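Local coordinates for protein lysyl oxidase (Pichia pastoris, PDB 1W7C) that probably oxidises primary amines to aldehydes, using a copper ion and a topaquinone cofactor built into its own chain, at residues L33-L36 / H37-Y40; K47-F50 / F51-Y54; I557-A560 / E561-N564. One frame throughout, in Å; residues are numbered along the deposited sequence.

Contact 1: residues L33-L36 / H37-Y40; sequences LDLL and HSTY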
ATOM      1  N   LEU A  33     -22.545  10.497 -38.117  1.00 22.05           N
ATOM      2  CA  LEU A  33     -22.823  11.934 -38.104  1.00 26.32           C
ATOM      3  C   LEU A  33     -23.584  12.321 -39.374  1.00 23.31           C
ATOM      4  O   LEU A  33     -24.526  13.113 -39.345  1.00 24.40           O
ATOM      5  CB  LEU A  33     -21.502  12.709 -37.974  1.00 27.21           C
ATOM      6  CG  LEU A  33     -21.554  14.220 -37.766  1.00 26.87           C
ATOM      7  CD1 LEU A  33     -22.271  14.597 -36.523  1.00 28.07           C
ATOM      8  CD2 LEU A  33     -20.150  14.760 -37.725  1.00 32.40           C
ATOM      9  N   ASP A  34     -23.183  11.731 -40.495  1.00 25.17           N
ATOM     10  CA  ASP A  34     -23.830  11.991 -41.787  1.00 24.14           C
ATOM     11  C   ASP A  34     -25.302  11.570 -41.730  1.00 24.28           C
ATOM     12  O   ASP A  34     -26.189  12.281 -42.223  1.00 26.10           O
ATOM     13  CB  ASP A  34     -23.117  11.251 -42.928  1.00 29.15           C
ATOM     14  CG  ASP A  34     -21.768  11.864 -43.314  1.00 30.39           C
ATOM     15  OD1 ASP A  34     -21.399  12.993 -42.885  1.00 31.82           O
ATOM     16  OD2 ASP A  34     -21.000  11.258 -44.086  1.00 36.58           O
ATOM     17  N   LEU A  35     -25.569  10.416 -41.120  1.00 24.58           N
ATOM     18  CA  LEU A  35     -26.944   9.901 -41.039  1.00 24.97           C
ATOM     19  C   LEU A  35     -27.791  10.756 -40.113  1.00 23.48           C
ATOM     20  O   LEU A  35     -28.960  11.010 -40.400  1.00 25.83           O
ATOM     21  CB  LEU A  35     -26.958   8.442 -40.596  1.00 26.69           C
ATOM     22  CG  LEU A  35     -28.320   7.738 -40.592  1.00 27.81           C
ATOM     23  CD1 LEU A  35     -28.971   7.791 -41.960  1.00 29.96           C
ATOM     24  CD2 LEU A  35     -28.167   6.299 -40.107  1.00 28.08           C
ATOM     25  N   LEU A  36     -27.199  11.232 -39.027  1.00 23.05           N
ATOM     26  CA  LEU A  36     -27.902  12.133 -38.130  1.00 22.36           C
ATOM     27  C   LEU A  36     -28.257  13.422 -38.885  1.00 22.32           C
ATOM     28  O   LEU A  36     -29.383  13.910 -38.755  1.00 24.50           O
ATOM     29  CB  LEU A  36     -27.073  12.424 -36.872  1.00 22.40           C
ATOM     30  CG  LEU A  36     -26.932  11.258 -35.907  1.00 22.02           C
ATOM     31  CD1 LEU A  36     -25.944  11.619 -34.845  1.00 24.10           C
ATOM     32  CD2 LEU A  36     -28.257  10.891 -35.247  1.00 26.71           C
ATOM     33  N   HIS A  37     -27.321  13.932 -39.682  1.00 23.22           N
ATOM     34  CA  HIS A  37     -27.553  15.174 -40.426  1.00 25.37           C
ATOM     35  C   HIS A  37     -28.652  15.020 -41.488  1.00 26.32           C
ATOM     36  O   HIS A  37     -29.337  16.001 -41.819  1.00 29.32           O
ATOM     37  CB  HIS A  37     -26.262  15.682 -41.085  1.00 23.26           C
ATOM     38  CG  HIS A  37     -25.478  16.639 -40.248  1.00 28.74           C
ATOM     39  ND1 HIS A  37     -25.716  17.998 -40.256  1.00 29.82           N
ATOM     40  CD2 HIS A  37     -24.472  16.437 -39.358  1.00 31.73           C
ATOM     41  CE1 HIS A  37     -24.870  18.594 -39.436  1.00 46.43           C
ATOM     42  NE2 HIS A  37     -24.097  17.671 -38.886  1.00 31.88           N
ATOM     43  N   SER A  38     -28.802  13.819 -42.046  1.00 26.32           N
ATOM     44  CA  SER A  38     -29.815  13.591 -43.078  1.00 28.43           C
ATOM     45  C   SER A  38     -31.187  13.264 -42.463  1.00 28.98           C
ATOM     46  O   SER A  38     -32.209  13.411 -43.100  1.00 33.91           O
ATOM     47  CB  SER A  38     -29.356  12.523 -44.080  1.00 34.20           C
ATOM     48  OG  SER A  38     -29.336  11.242 -43.505  1.00 38.73           O
ATOM     49  N   THR A  39     -31.200  12.867 -41.198  1.00 25.46           N
ATOM     50  CA  THR A  39     -32.424  12.444 -40.522  1.00 25.84           C
ATOM     51  C   THR A  39     -33.106  13.589 -39.757  1.00 24.93           C
ATOM     52  O   THR A  39     -34.333  13.664 -39.698  1.00 28.66           O
ATOM     53  CB  THR A  39     -32.071  11.291 -39.549  1.00 26.77           C
ATOM     54  OG1 THR A  39     -31.527  10.186 -40.300  1.00 26.66           O
ATOM     55  CG2 THR A  39     -33.338  10.751 -38.879  1.00 27.27           C
ATOM     56  N   TYR A  40     -32.294  14.453 -39.171  1.00 24.37           N
ATOM     57  CA  TYR A  40     -32.750  15.572 -38.349  1.00 25.62           C
ATOM     58  C   TYR A  40     -32.139  16.862 -38.888  1.00 25.49           C
ATOM     59  O   TYR A  40     -31.168  16.828 -39.646  1.00 26.94           O
ATOM     60  CB  TYR A  40     -32.307  15.373 -36.889  1.00 27.68           C
ATOM     61  CG  TYR A  40     -32.661  14.027 -36.299  1.00 24.13           C
ATOM     62  CD1 TYR A  40     -31.683  13.090 -36.009  1.00 27.44           C
ATOM     63  CD2 TYR A  40     -33.952  13.697 -36.023  1.00 23.83           C
ATOM     64  CE1 TYR A  40     -32.006  11.858 -35.470  1.00 25.63           C
ATOM     65  CE2 TYR A  40     -34.287  12.459 -35.497  1.00 27.32           C
ATOM     66  CZ  TYR A  40     -33.304  11.557 -35.206  1.00 24.83           C
ATOM     67  OH  TYR A  40     -33.627  10.341 -34.669  1.00 30.56           O
TER
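The C-terminal turn of helix 26-39, in the copper amine oxidase N2 domain, ends with Thr39 bound to Leu35 and Tyr40 bound to Leu36. Tyr40, the first residue to leave helical backbone angles, still gives its N-H to Leu36 O (N to O 3.0 Å, 157° at the hydrogen), while Thr39 N reaches the same oxygen at 3.2 Å from above its carbonyl plane. The i to i+3 bond beside the i to i+4 bond on Leu36 O is consistent with a tightened last turn. Leu35 O is gripped by a side chain: with chi1 at -61°, Thr39 OG1 lies beside its own backbone N and donates back to Leu35 O at 2.7 Å. Farther back, the flank of the His37 ring runs alongside Leu33, its CD2 4.0 Å from Leu33 CG. The Tyr40 ring turns its edge to Leu36 CD2, packs edge-to-face with Phe89 and touches Ile113 and Leu100. Replacing Tyr40 by alanine would probably leave Leu36 CD2 and Phe89 without their aromatic partner and open a gap between helix end and sheet. In the ring plane, Leu36 CD2 lies 3.9 Å from Tyr40 CE1; over the centre of one face sits Thr39 CG2, 3.7 Å above it.

Contact 2: residues K47-F50 / F51-Y54; sequences KADF and FSNY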
ATOM      1  N   LYS A  47     -22.779  27.283 -34.023  1.00 28.22           N
ATOM      2  CA  LYS A  47     -23.905  28.143 -34.381  1.00 28.85           C
ATOM      3  C   LYS A  47     -25.168  27.858 -33.564  1.00 27.65           C
ATOM      4  O   LYS A  47     -26.207  28.455 -33.794  1.00 28.84           O
ATOM      5  CB  LYS A  47     -24.209  27.968 -35.879  1.00 29.99           C
ATOM      6  CG  LYS A  47     -23.032  28.341 -36.792  1.00 38.06           C
ATOM      7  CD  LYS A  47     -23.321  28.037 -38.248  1.00 42.51           C
ATOM      8  CE  LYS A  47     -22.136  28.386 -39.160  1.00 59.30           C
ATOM      9  NZ  LYS A  47     -22.341  27.871 -40.544  1.00 48.36           N
ATOM     10  N   ALA A  48     -25.047  26.962 -32.591  1.00 22.93           N
ATOM     11  CA  ALA A  48     -26.168  26.411 -31.870  1.00 22.98           C
ATOM     12  C   ALA A  48     -26.525  27.221 -30.623  1.00 25.43           C
ATOM     13  O   ALA A  48     -25.680  27.888 -30.024  1.00 25.37           O
ATOM     14  CB  ALA A  48     -25.877  24.945 -31.487  1.00 23.15           C
ATOM     15  N   ASP A  49     -27.794  27.147 -30.247  1.00 23.85           N
ATOM     16  CA  ASP A  49     -28.275  27.664 -28.973  1.00 25.41           C
ATOM     17  C   ASP A  49     -29.281  26.666 -28.385  1.00 23.12           C
ATOM     18  O   ASP A  49     -29.419  25.562 -28.896  1.00 22.73           O
ATOM     19  CB  ASP A  49     -28.827  29.105 -29.129  1.00 27.26           C
ATOM     20  CG  ASP A  49     -30.060  29.200 -29.998  1.00 30.85           C
ATOM     21  OD1 ASP A  49     -30.817  28.224 -30.161  1.00 25.69           O
ATOM     22  OD2 ASP A  49     -30.378  30.277 -30.528  1.00 44.56           O
ATOM     23  N   PHE A  50     -29.976  27.050 -27.317  1.00 21.84           N
ATOM     24  CA  PHE A  50     -30.878  26.138 -26.620  1.00 21.11           C
ATOM     25  C   PHE A  50     -32.109  25.726 -27.445  1.00 21.74           C
ATOM     26  O   PHE A  50     -32.882  24.855 -27.018  1.00 22.31           O
ATOM     27  CB  PHE A  50     -31.386  26.770 -25.312  1.00 22.59           C
ATOM     28  CG  PHE A  50     -30.327  27.048 -24.258  1.00 21.17           C
ATOM     29  CD1 PHE A  50     -30.484  28.149 -23.425  1.00 22.07           C
ATOM     30  CD2 PHE A  50     -29.239  26.209 -24.034  1.00 21.40           C
ATOM     31  CE1 PHE A  50     -29.567  28.435 -22.417  1.00 22.26           C
ATOM     32  CE2 PHE A  50     -28.309  26.487 -23.026  1.00 20.66           C
ATOM     33  CZ  PHE A  50     -28.495  27.582 -22.197  1.00 21.89           C
ATOM     34  N   PHE A  51     -32.301  26.350 -28.605  1.00 22.79           N
ATOM     35  CA  PHE A  51     -33.460  26.069 -29.443  1.00 27.27           C
ATOM     36  C   PHE A  51     -33.074  25.329 -30.722  1.00 24.23           C
ATOM     37  O   PHE A  51     -33.935  24.989 -31.544  1.00 26.64           O
ATOM     38  CB  PHE A  51     -34.196  27.375 -29.740  1.00 23.48           C
ATOM     39  CG  PHE A  51     -34.700  28.051 -28.498  1.00 24.12           C
ATOM     40  CD1 PHE A  51     -33.939  29.041 -27.885  1.00 28.17           C
ATOM     41  CD2 PHE A  51     -35.887  27.639 -27.882  1.00 23.79           C
ATOM     42  CE1 PHE A  51     -34.370  29.657 -26.728  1.00 25.36           C
ATOM     43  CE2 PHE A  51     -36.315  28.230 -26.701  1.00 25.84           C
ATOM     44  CZ  PHE A  51     -35.564  29.248 -26.125  1.00 24.33           C
ATOM     45  N   SER A  52     -31.767  25.079 -30.875  1.00 21.62           N
ATOM     46  CA  SER A  52     -31.242  24.265 -31.964  1.00 21.60           C
ATOM     47  C   SER A  52     -31.269  22.789 -31.619  1.00 21.78           C
ATOM     48  O   SER A  52     -31.490  22.411 -30.468  1.00 21.49           O
ATOM     49  CB  SER A  52     -29.772  24.606 -32.248  1.00 22.94           C
ATOM     50  OG  SER A  52     -29.504  25.976 -32.350  1.00 25.21           O
ATOM     51  N   ASN A  53     -30.993  21.961 -32.619  1.00 20.45           N
ATOM     52  CA  ASN A  53     -30.589  20.573 -32.385  1.00 22.47           C
ATOM     53  C   ASN A  53     -29.135  20.453 -32.740  1.00 20.01           C
ATOM     54  O   ASN A  53     -28.701  21.020 -33.742  1.00 21.93           O
ATOM     55  CB  ASN A  53     -31.353  19.579 -33.264  1.00 20.64           C
ATOM     56  CG  ASN A  53     -32.843  19.823 -33.291  1.00 21.97           C
ATOM     57  OD1 ASN A  53     -33.464  20.100 -32.268  1.00 21.11           O
ATOM     58  ND2 ASN A  53     -33.443  19.671 -34.480  1.00 22.24           N
ATOM     59  N   TYR A  54     -28.381  19.701 -31.955  1.00 18.46           N
ATOM     60  CA  TYR A  54     -26.974  19.483 -32.267  1.00 18.35           C
ATOM     61  C   TYR A  54     -26.469  18.197 -31.658  1.00 20.12           C
ATOM     62  O   TYR A  54     -27.006  17.707 -30.686  1.00 20.48           O
ATOM     63  CB  TYR A  54     -26.106  20.647 -31.815  1.00 19.24           C
ATOM     64  CG  TYR A  54     -26.243  21.039 -30.360  1.00 20.29           C
ATOM     65  CD1 TYR A  54     -25.451  20.473 -29.387  1.00 20.72           C
ATOM     66  CD2 TYR A  54     -27.156  22.003 -29.976  1.00 20.01           C
ATOM     67  CE1 TYR A  54     -25.562  20.854 -28.054  1.00 20.76           C
ATOM     68  CE2 TYR A  54     -27.306  22.390 -28.635  1.00 20.31           C
ATOM     69  CZ  TYR A  54     -26.498  21.823 -27.688  1.00 19.63           C
ATOM     70  OH  TYR A  54     -26.659  22.227 -26.381  1.00 20.54           O
TER
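From Asp49 to Ser52 the chain makes a type I beta turn, so that 47-50 and 51-54 run in directions 122° apart and lead from the loop after helix 26-39 into strand 53-61. The turn is closed by Ser52 N, which donates to Asp49 O at 3.1 Å from well above the carbonyl plane. Side chains reinforce it from both ends. Asp49 OD1 accepts from Phe51 N at 2.9 Å, an Asx turn nested in the beta turn; chi1 of 65° swings the carboxylate between its own N and carbonyl carbon, and Phe51 N comes in on the anti side of OD1, tilted well out of the carboxylate plane. In the reverse sense, Asp49 N points almost straight (169°) at Ser52 OG, 3.0 Å away. Ala48 CB meets Tyr54 CD2 obliquely at 3.5 Å, and Asp49 O lies near the plane of that ring at its edge, 3.8 Å from CE2. Beyond the turn, Tyr54 OH bonds to Asp135, and the Phe50 ring packs edge-to-face on Phe129. The N-H groups of Asp49, Phe51 and Ser52 thus all find acceptors within the turn, and the two Asp49-Ser52 bonds, with the carboxylate held on Phe51 N, probably limit its freedom to flex.

Contact 3: residues I557-A560 / E561-N564; sequences IESA and EETN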
ATOM      1  N   ILE A 557     -14.423 -14.182  -4.562  1.00 13.96           N
ATOM      2  CA  ILE A 557     -15.288 -14.627  -5.617  1.00 13.37           C
ATOM      3  C   ILE A 557     -14.846 -16.031  -6.007  1.00 13.17           C
ATOM      4  O   ILE A 557     -13.728 -16.237  -6.456  1.00 14.38           O
ATOM      5  CB  ILE A 557     -15.276 -13.687  -6.815  1.00 13.88           C
ATOM      6  CG1 ILE A 557     -15.620 -12.239  -6.402  1.00 15.07           C
ATOM      7  CG2 ILE A 557     -16.206 -14.213  -7.922  1.00 14.75           C
ATOM      8  CD1 ILE A 557     -16.945 -12.007  -5.766  1.00 15.52           C
ATOM      9  N   GLU A 558     -15.745 -16.991  -5.790  1.00 13.98           N
ATOM     10  CA  GLU A 558     -15.487 -18.412  -6.028  1.00 14.52           C
ATOM     11  C   GLU A 558     -16.212 -18.899  -7.278  1.00 13.66           C
ATOM     12  O   GLU A 558     -17.316 -18.459  -7.586  1.00 15.72           O
ATOM     13  CB  GLU A 558     -16.069 -19.252  -4.861  1.00 15.32           C
ATOM     14  CG  GLU A 558     -15.493 -18.955  -3.489  1.00 15.56           C
ATOM     15  CD  GLU A 558     -16.107 -19.824  -2.412  1.00 15.23           C
ATOM     16  OE1 GLU A 558     -17.062 -20.626  -2.696  1.00 17.94           O
ATOM     17  OE2 GLU A 558     -15.690 -19.698  -1.210  1.00 16.72           O
ATOM     18  N   SER A 559     -15.599 -19.838  -7.980  1.00 14.93           N
ATOM     19  CA  SER A 559     -16.352 -20.632  -8.946  1.00 16.02           C
ATOM     20  C   SER A 559     -17.476 -21.361  -8.203  1.00 15.98           C
ATOM     21  O   SER A 559     -17.241 -21.914  -7.140  1.00 16.12           O
ATOM     22  CB  SER A 559     -15.456 -21.654  -9.576  1.00 15.58           C
ATOM     23  OG  SER A 559     -16.192 -22.416 -10.529  1.00 17.32           O
ATOM     24  N   ALA A 560     -18.663 -21.439  -8.801  1.00 16.41           N
ATOM     25  CA  ALA A 560     -19.759 -22.177  -8.184  1.00 17.93           C
ATOM     26  C   ALA A 560     -19.500 -23.678  -8.182  1.00 19.13           C
ATOM     27  O   ALA A 560     -19.910 -24.366  -7.240  1.00 22.59           O
ATOM     28  CB  ALA A 560     -21.091 -21.867  -8.842  1.00 18.14           C
ATOM     29  N   GLU A 561     -18.839 -24.170  -9.227  1.00 20.74           N
ATOM     30  CA  GLU A 561     -18.693 -25.599  -9.444  1.00 27.93           C
ATOM     31  C   GLU A 561     -17.253 -26.116  -9.494  1.00 23.36           C
ATOM     32  O   GLU A 561     -17.018 -27.277  -9.143  1.00 27.00           O
ATOM     33  CB  GLU A 561     -19.424 -26.021 -10.745  1.00 36.85           C
ATOM     34  CG  GLU A 561     -20.829 -25.424 -10.972  1.00 48.14           C
ATOM     35  CD  GLU A 561     -21.914 -26.074 -10.145  1.00 79.41           C
ATOM     36  OE1 GLU A 561     -21.660 -27.136  -9.536  1.00 88.58           O
ATOM     37  OE2 GLU A 561     -23.030 -25.508 -10.103  1.00 73.42           O
ATOM     38  N   GLU A 562     -16.301 -25.293  -9.958  1.00 19.11           N
ATOM     39  CA  GLU A 562     -14.934 -25.775 -10.202  1.00 19.41           C
ATOM     40  C   GLU A 562     -14.138 -25.709  -8.891  1.00 17.94           C
ATOM     41  O   GLU A 562     -14.220 -24.721  -8.146  1.00 18.08           O
ATOM     42  CB  GLU A 562     -14.197 -24.928 -11.276  1.00 20.57           C
ATOM     43  CG  GLU A 562     -14.841 -24.917 -12.663  1.00 22.69           C
ATOM     44  CD  GLU A 562     -13.923 -24.442 -13.778  1.00 33.28           C
ATOM     45  OE1 GLU A 562     -14.372 -24.453 -14.944  1.00 57.03           O
ATOM     46  OE2 GLU A 562     -12.764 -24.113 -13.500  1.00 27.87           O
ATOM     47  N   THR A 563     -13.379 -26.762  -8.615  1.00 20.33           N
ATOM     48  CA  THR A 563     -12.496 -26.814  -7.454  1.00 18.37           C
ATOM     49  C   THR A 563     -11.085 -27.123  -7.884  1.00 19.30           C
ATOM     50  O   THR A 563     -10.872 -27.629  -8.987  1.00 21.63           O
ATOM     51  CB  THR A 563     -12.973 -27.892  -6.457  1.00 19.99           C
ATOM     52  OG1 THR A 563     -12.974 -29.181  -7.095  1.00 26.51           O
ATOM     53  CG2 THR A 563     -14.407 -27.663  -5.991  1.00 23.30           C
ATOM     54  N   ASN A 564     -10.134 -26.873  -6.990  1.00 18.40           N
ATOM     55  CA  ASN A 564      -8.789 -27.383  -7.168  1.00 19.12           C
ATOM     56  C   ASN A 564      -8.709 -28.826  -6.660  1.00 18.60           C
ATOM     57  O   ASN A 564      -9.753 -29.444  -6.322  1.00 21.03           O
ATOM     58  CB  ASN A 564      -7.724 -26.427  -6.584  1.00 18.00           C
ATOM     59  CG  ASN A 564      -7.595 -26.479  -5.081  1.00 16.47           C
ATOM     60  OD1 ASN A 564      -8.289 -27.234  -4.384  1.00 18.16           O
ATOM     61  ND2 ASN A 564      -6.692 -25.646  -4.559  1.00 16.50           N
TER
HETATM   62  O   HOH W   1     -16.563 -24.623  -6.555  1.00 19.92           O
HETATM   63  O   HOH W   2     -19.235 -22.919 -11.832  1.00 29.12           O
HETATM   64  O   HOH W   3     -22.924 -25.415  -7.398  1.00 54.52           O
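Ser559 and Glu562 meet across a corner of the chain in the enzyme domain, where strand 553-559 gives way to the short strand 562-563. A single direct hydrogen bond crosses it: Glu562 N donates to Ser559 OG at 2.9 Å, with 157° at the hydrogen. Chi1 of Ser559, -179°, carries OG away from its own N and into the bend, where it also lies 3.3 Å from Glu562 CB. A further bond joins Ser559 OG to Gly501 O, and since a carbonyl can only accept, the hydroxyl proton goes there.

Waters supply the second kind of link. Water 1 donates to Ser559 O at 2.9 Å and to Glu562 O at 2.8 Å, bridging the two carbonyls that flank the corner. Water 3 donates to Ala560 O at 3.2 Å and, weakly, to Glu561 OE2; chi1 of -44° puts Glu561 CG 3.5 Å from Ala560 C, and the bend at chi2 then turns CD back, 3.9 Å from Ala560 O.

Charge pairing runs outward: Glu561 OE2 forms a salt bridge with Lys504, and Glu562 OE2 with Arg570, on the strands that border 553-559. Ser559 therefore works as acceptor within the corner and donor beyond it, while water joins the two carbonyls and the carboxylates tie the bend to neighbouring strands by bonds that probably depend on their negative charge.

Overall arrangement
All three contacts are local and lie in series along the chain, so none nests within or crosses another. Contact 1 finishes helix 26-39; a short connection then leads to contact 2, which turns the chain into strand 53-61. Their centres are 15 Å apart and their nearest atoms about 5 Å, without touching. Leu33 and Leu36 pack on strand 53-61, so the helix lies against the strand that contact 2 starts, both within the N2 domain range. Contact 3 comes some five hundred residues later, in the enzyme domain, rounding the corner between strands 553-559 and 562-563; its centre is 50 Å from contact 1 and 55 Å from contact 2.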